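Local coordinates for protein carboxylic ester hydrolase (Aspergillus niger, PDB 7K4O) that hydrolyses ester bonds as a serine esterase of the tannase family, and as a tannin acyl hydrolase probably releases gallic acid from tannins, at residues D274-E279 / V305-I310. Residues are numbered along the deposited sequence; the frame is centred on the assembly and turned at random.
Sequences DISTIE and VAKTII
A306 and K307, consecutive residues on helix 300-310, meet an Asx turn that opens the short 3-10 segment 275-278, and the pair illustrates how a surface contact can pair a small apolar contact with a salt bridge beside it. A306 makes the apolar contact. Its CB lies 3.7 Å from CD1 of I275, while I244 of helix 238-252 and F331 of a loop also touch the alanine. The branch of I275 that does the touching is CG1-CD1, held between the backbone N and the carbonyl carbon (chi1 64°) and directed at the helix; the same isoleucine also packs on I303 and T248.

K307 comes next and reaches across to the turn. Its CG sits 3.7 Å from I275 CD1, and the two side chains run past each other in opposite directions. Beyond CG the lysine is fully extended, which carries the ammonium group past the isoleucine to the polar side of the turn. There K307 NZ donates to S276 OG at 3.1 Å. K307 NZ also forms a salt bridge with D274 OD1 at 2.9 Å. It meets this oxygen on the syn side, 31° out of the carboxylate plane. Although the CB of D274 points away from the helix, a trans chi1 (-173°) brings the carboxylate round to the lysine.

Thus a loop following helix 266-272 is tied to helix 300-310. The carboxylate oxygen that K307 grips also closes the Asx turn: S276 N donates to D274 OD1 at 2.8 Å from the opposite face of the carboxylate.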
ATOM      1  N   ASP A 274      23.090  -7.425  16.379  1.00 40.38           N
ATOM      2  CA  ASP A 274      23.731  -6.106  16.594  1.00 39.56           C
ATOM      3  C   ASP A 274      24.564  -5.768  15.380  1.00 37.18           C
ATOM      4  O   ASP A 274      25.578  -6.476  15.138  1.00 42.42           O
ATOM      5  CB  ASP A 274      24.610  -6.139  17.840  1.00 44.58           C
ATOM      6  CG  ASP A 274      25.179  -4.778  18.223  1.00 44.56           C
ATOM      7  OD1 ASP A 274      25.225  -3.879  17.371  1.00 39.42           O
ATOM      8  OD2 ASP A 274      25.595  -4.652  19.382  1.00 54.50           O
ATOM      9  N   ILE A 275      24.215  -4.715  14.645  1.00 33.94           N
ATOM     10  CA  ILE A 275      24.909  -4.402  13.378  1.00 35.11           C
ATOM     11  C   ILE A 275      26.310  -3.829  13.682  1.00 37.10           C
ATOM     12  O   ILE A 275      27.072  -3.667  12.718  1.00 38.52           O
ATOM     13  CB  ILE A 275      24.111  -3.449  12.461  1.00 39.59           C
ATOM     14  CG1 ILE A 275      23.909  -2.066  13.077  1.00 38.40           C
ATOM     15  CG2 ILE A 275      22.783  -4.089  12.041  1.00 40.56           C
ATOM     16  CD1 ILE A 275      23.377  -1.068  12.099  1.00 38.97           C
ATOM     17  N   SER A 276      26.625  -3.523  14.937  1.00 39.66           N
ATOM     18  CA  SER A 276      28.023  -3.121  15.320  1.00 46.02           C
ATOM     19  C   SER A 276      29.041  -4.202  14.890  1.00 47.47           C
ATOM     20  O   SER A 276      30.194  -3.835  14.594  1.00 43.48           O
ATOM     21  CB  SER A 276      28.125  -2.837  16.782  1.00 42.88           C
ATOM     22  OG  SER A 276      27.623  -1.538  17.047  1.00 48.88           O
ATOM     23  N   THR A 277      28.614  -5.463  14.770  1.00 44.67           N
ATOM     24  CA  THR A 277      29.465  -6.592  14.307  1.00 43.96           C
ATOM     25  C   THR A 277      29.890  -6.392  12.859  1.00 44.21           C
ATOM     26  O   THR A 277      30.802  -7.116  12.399  1.00 44.26           O
ATOM     27  CB  THR A 277      28.745  -7.927  14.464  1.00 42.48           C
ATOM     28  OG1 THR A 277      27.590  -7.908  13.617  1.00 50.12           O
ATOM     29  CG2 THR A 277      28.359  -8.186  15.902  1.00 48.97           C
ATOM     30  N   ILE A 278      29.285  -5.462  12.134  1.00 40.97           N
ATOM     31  CA  ILE A 278      29.583  -5.263  10.688  1.00 42.72           C
ATOM     32  C   ILE A 278      30.700  -4.227  10.534  1.00 40.35           C
ATOM     33  O   ILE A 278      31.226  -4.083   9.426  1.00 43.08           O
ATOM     34  CB  ILE A 278      28.298  -4.873   9.912  1.00 42.45           C
ATOM     35  CG1 ILE A 278      27.221  -5.939  10.116  1.00 46.62           C
ATOM     36  CG2 ILE A 278      28.590  -4.659   8.436  1.00 42.65           C
ATOM     37  CD1 ILE A 278      25.830  -5.512   9.673  1.00 44.15           C
ATOM     38  N   GLU A 279      31.019  -3.489  11.591  1.00 41.46           N
ATOM     39  CA  GLU A 279      32.087  -2.462  11.503  1.00 48.36           C
ATOM     40  C   GLU A 279      33.381  -3.107  10.985  1.00 48.28           C
ATOM     41  O   GLU A 279      33.736  -4.175  11.468  1.00 49.77           O
ATOM     42  CB  GLU A 279      32.359  -1.808  12.845  1.00 48.99           C
ATOM     43  CG  GLU A 279      33.253  -0.595  12.681  1.00 56.49           C
ATOM     44  CD  GLU A 279      33.536   0.157  13.961  1.00 61.76           C
ATOM     45  OE1 GLU A 279      34.598   0.817  14.006  1.00 72.09           O
ATOM     46  OE2 GLU A 279      32.699   0.090  14.897  1.00 66.01           O
ATOM     47  N   VAL A 305      24.577   5.968  12.163  1.00 35.88           N
ATOM     48  CA  VAL A 305      23.471   6.483  11.321  1.00 36.70           C
ATOM     49  C   VAL A 305      22.459   5.340  11.141  1.00 41.30           C
ATOM     50  O   VAL A 305      21.246   5.572  11.377  1.00 35.94           O
ATOM     51  CB  VAL A 305      23.959   7.033   9.984  1.00 37.00           C
ATOM     52  CG1 VAL A 305      22.810   7.190   8.993  1.00 37.87           C
ATOM     53  CG2 VAL A 305      24.673   8.366  10.202  1.00 35.12           C
ATOM     54  N   ALA A 306      22.924   4.143  10.801  1.00 35.96           N
ATOM     55  CA  ALA A 306      22.007   3.036  10.459  1.00 36.97           C
ATOM     56  C   ALA A 306      21.216   2.689  11.705  1.00 35.29           C
ATOM     57  O   ALA A 306      19.997   2.448  11.602  1.00 30.80           O
ATOM     58  CB  ALA A 306      22.725   1.833   9.905  1.00 36.78           C
ATOM     59  N   LYS A 307      21.870   2.590  12.858  1.00 31.04           N
ATOM     60  CA  LYS A 307      21.176   2.176  14.081  1.00 31.25           C
ATOM     61  C   LYS A 307      20.140   3.242  14.425  1.00 31.28           C
ATOM     62  O   LYS A 307      19.099   2.894  15.015  1.00 33.32           O
ATOM     63  CB  LYS A 307      22.115   2.013  15.274  1.00 33.47           C
ATOM     64  CG  LYS A 307      22.896   0.718  15.298  1.00 39.03           C
ATOM     65  CD  LYS A 307      23.536   0.522  16.647  1.00 43.97           C
ATOM     66  CE  LYS A 307      24.282  -0.787  16.689  1.00 44.25           C
ATOM     67  NZ  LYS A 307      24.769  -1.057  18.055  1.00 46.27           N
ATOM     68  N   THR A 308      20.478   4.497  14.209  1.00 29.95           N
ATOM     69  CA  THR A 308      19.587   5.621  14.586  1.00 29.03           C
ATOM     70  C   THR A 308      18.327   5.568  13.687  1.00 29.87           C
ATOM     71  O   THR A 308      17.234   5.780  14.213  1.00 31.03           O
ATOM     72  CB  THR A 308      20.341   6.957  14.534  1.00 31.79           C
ATOM     73  OG1 THR A 308      21.450   6.836  15.450  1.00 31.99           O
ATOM     74  CG2 THR A 308      19.450   8.096  14.954  1.00 30.77           C
ATOM     75  N   ILE A 309      18.508   5.323  12.399  1.00 31.42           N
ATOM     76  CA  ILE A 309      17.387   5.204  11.413  1.00 28.30           C
ATOM     77  C   ILE A 309      16.513   4.043  11.859  1.00 31.82           C
ATOM     78  O   ILE A 309      15.293   4.209  12.053  1.00 32.40           O
ATOM     79  CB  ILE A 309      17.902   5.038   9.994  1.00 30.39           C
ATOM     80  CG1 ILE A 309      18.561   6.322   9.506  1.00 30.26           C
ATOM     81  CG2 ILE A 309      16.761   4.608   9.064  1.00 30.11           C
ATOM     82  CD1 ILE A 309      19.336   6.191   8.221  1.00 30.84           C
ATOM     83  N   ILE A 310      17.115   2.878  12.051  1.00 30.83           N
ATOM     84  CA  ILE A 310      16.329   1.679  12.456  1.00 31.96           C
ATOM     85  C   ILE A 310      15.560   1.934  13.743  1.00 32.06           C
ATOM     86  O   ILE A 310      14.440   1.423  13.883  1.00 30.28           O
ATOM     87  CB  ILE A 310      17.231   0.434  12.484  1.00 31.35           C
ATOM     88  CG1 ILE A 310      17.609   0.116  11.042  1.00 35.39           C
ATOM     89  CG2 ILE A 310      16.580  -0.747  13.187  1.00 34.18           C
ATOM     90  CD1 ILE A 310      18.668  -0.928  10.884  1.00 43.72           C
TER